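Local coordinates for fatty acid multifunctional protein (atmfp2) (PDB 2WTB) that catalyses the hydration of long-chain enoyl-CoAs and the NAD-dependent dehydrogenation of 3-hydroxyacyl-CoAs in peroxisomal fatty acid beta-oxidation during seed germination, at residues R294-V299 against A651-I656. Numbering follows the deposited sequence.
Sequences RGTAKV and AADLDI
The turn that follows helix 281-294, in the loop that leads to strand 315-318, meets the first turn and a half of helix 651-662 through Thr296, whose methyl lies against Asp653 and Ile656. The two backbones come nearest at Thr296 and Asp653, with their CA atoms 5.8 Å apart. No hydrogen bond crosses between the segments. Asp653 instead lays one carboxylate oxygen alongside the threonine: OD1 is 3.2 Å from Thr296 CA and 3.3 Å from Thr296 CG2, so a polar atom rests on two carbons. The other oxygen, OD2, forms a salt bridge with Lys650 NZ, and the same amino group is hydrogen-bonded to the carbonyls of Gly295 and Lys298. Lys650, just before the helix, thus supplies the polar link between carboxylate and turn, and its charge should favour an ionised Asp653.

Within the turn, Lys298 N bonds back to Gly295 O at 3.3 Å. With chi1 at 64°, Thr296 directs OG1 between its backbone N and carbonyl carbon, leaving CG2 to face the helix while the hydroxyl bonds to Pro487 O in strand 486-491, at the edge of the eight-stranded sheet of the Rossmann-type domain. The turn lies where helix 651-662, which belongs to the all-helical C-terminal part of the enzyme, comes together with helix 281-294 and that edge strand. One turn further on, Ile656 CG2 touches Thr296 CG2 at 4.2 Å, the two side chains lying roughly perpendicular, and Ile656 also packs on Ser292 and Thr486.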
loop_
_atom_site.group_PDB
_atom_site.type_symbol
_atom_site.label_atom_id
_atom_site.label_comp_id
_atom_site.label_asym_id
_atom_site.label_seq_id
_atom_site.Cartn_x
_atom_site.Cartn_y
_atom_site.Cartn_z
ATOM N N ARG A 294 4.681 -5.948 4.349
ATOM C CA ARG A 294 4.714 -7.403 4.372
ATOM C C ARG A 294 4.742 -7.980 5.785
ATOM O O ARG A 294 4.151 -9.030 6.045
ATOM C CB ARG A 294 5.932 -7.908 3.602
ATOM C CG ARG A 294 5.824 -7.782 2.101
ATOM C CD ARG A 294 6.993 -8.483 1.438
ATOM N NE ARG A 294 6.794 -8.666 0.005
ATOM C CZ ARG A 294 7.495 -9.515 -0.736
ATOM N NH1 ARG A 294 8.437 -10.260 -0.174
ATOM N NH2 ARG A 294 7.253 -9.625 -2.035
ATOM N N GLY A 295 5.431 -7.295 6.691
ATOM C CA GLY A 295 5.706 -7.838 8.009
ATOM C C GLY A 295 4.621 -7.656 9.052
ATOM O O GLY A 295 4.818 -8.002 10.217
ATOM N N THR A 296 3.475 -7.120 8.647
ATOM C CA THR A 296 2.401 -6.850 9.596
ATOM C C THR A 296 1.710 -8.131 10.049
ATOM O O THR A 296 1.045 -8.152 11.085
ATOM C CB THR A 296 1.344 -5.895 9.014
ATOM O OG1 THR A 296 0.708 -6.512 7.887
ATOM C CG2 THR A 296 1.987 -4.590 8.585
ATOM N N ALA A 297 1.874 -9.195 9.270
ATOM C CA ALA A 297 1.241 -10.473 9.574
ATOM C C ALA A 297 2.129 -11.338 10.461
ATOM O O ALA A 297 1.750 -12.443 10.848
ATOM C CB ALA A 297 0.895 -11.209 8.291
ATOM N N LYS A 298 3.314 -10.831 10.781
ATOM C CA LYS A 298 4.239 -11.555 11.642
ATOM C C LYS A 298 4.112 -11.100 13.092
ATOM O O LYS A 298 4.698 -10.095 13.489
ATOM C CB LYS A 298 5.677 -11.388 11.149
ATOM C CG LYS A 298 6.717 -12.007 12.063
ATOM C CD LYS A 298 8.042 -12.185 11.344
ATOM C CE LYS A 298 7.894 -13.103 10.142
ATOM N NZ LYS A 298 9.189 -13.310 9.436
ATOM N N VAL A 299 3.339 -11.846 13.874
ATOM C CA VAL A 299 3.123 -11.525 15.280
ATOM C C VAL A 299 3.665 -12.635 16.176
ATOM O O VAL A 299 3.042 -13.692 16.308
ATOM C CB VAL A 299 1.627 -11.322 15.580
ATOM C CG1 VAL A 299 1.426 -10.874 17.022
ATOM C CG2 VAL A 299 1.026 -10.318 14.612
ATOM N N ALA A 651 7.619 -1.400 15.594
ATOM C CA ALA A 651 7.553 -0.038 15.076
ATOM C C ALA A 651 7.017 -0.002 13.645
ATOM O O ALA A 651 6.182 0.839 13.309
ATOM C CB ALA A 651 8.923 0.622 15.148
ATOM N N ALA A 652 7.494 -0.923 12.810
ATOM C CA ALA A 652 7.121 -0.944 11.400
ATOM C C ALA A 652 5.616 -1.104 11.196
ATOM O O ALA A 652 5.087 -0.739 10.145
ATOM C CB ALA A 652 7.879 -2.037 10.664
ATOM N N ASP A 653 4.932 -1.651 12.195
ATOM C CA ASP A 653 3.479 -1.774 12.134
ATOM C C ASP A 653 2.810 -0.413 12.325
ATOM O O ASP A 653 1.826 -0.093 11.656
ATOM C CB ASP A 653 2.965 -2.772 13.169
ATOM C CG ASP A 653 3.146 -4.221 12.731
ATOM O OD1 ASP A 653 3.419 -4.462 11.535
ATOM O OD2 ASP A 653 3.008 -5.120 13.589
ATOM N N LEU A 654 3.352 0.385 13.240
ATOM C CA LEU A 654 2.860 1.739 13.461
ATOM C C LEU A 654 3.007 2.587 12.197
ATOM O O LEU A 654 2.142 3.406 11.883
ATOM C CB LEU A 654 3.598 2.393 14.626
ATOM C CG LEU A 654 3.298 1.823 16.014
ATOM C CD1 LEU A 654 3.938 2.689 17.086
ATOM C CD2 LEU A 654 1.797 1.718 16.232
ATOM N N ASP A 655 4.106 2.382 11.476
ATOM C CA ASP A 655 4.349 3.089 10.223
ATOM C C ASP A 655 3.229 2.828 9.224
ATOM O O ASP A 655 2.567 3.763 8.768
ATOM C CB ASP A 655 5.698 2.680 9.625
ATOM C CG ASP A 655 6.874 3.171 10.449
ATOM O OD1 ASP A 655 6.731 4.209 11.127
ATOM O OD2 ASP A 655 7.943 2.524 10.415
ATOM N N ILE A 656 3.021 1.557 8.889
ATOM C CA ILE A 656 1.955 1.164 7.971
ATOM C C ILE A 656 0.595 1.659 8.451
ATOM O O ILE A 656 -0.238 2.085 7.650
ATOM C CB ILE A 656 1.905 -0.371 7.765
ATOM C CG1 ILE A 656 2.698 -0.772 6.521
ATOM C CG2 ILE A 656 0.473 -0.846 7.593
ATOM C CD1 ILE A 656 4.088 -0.209 6.472
#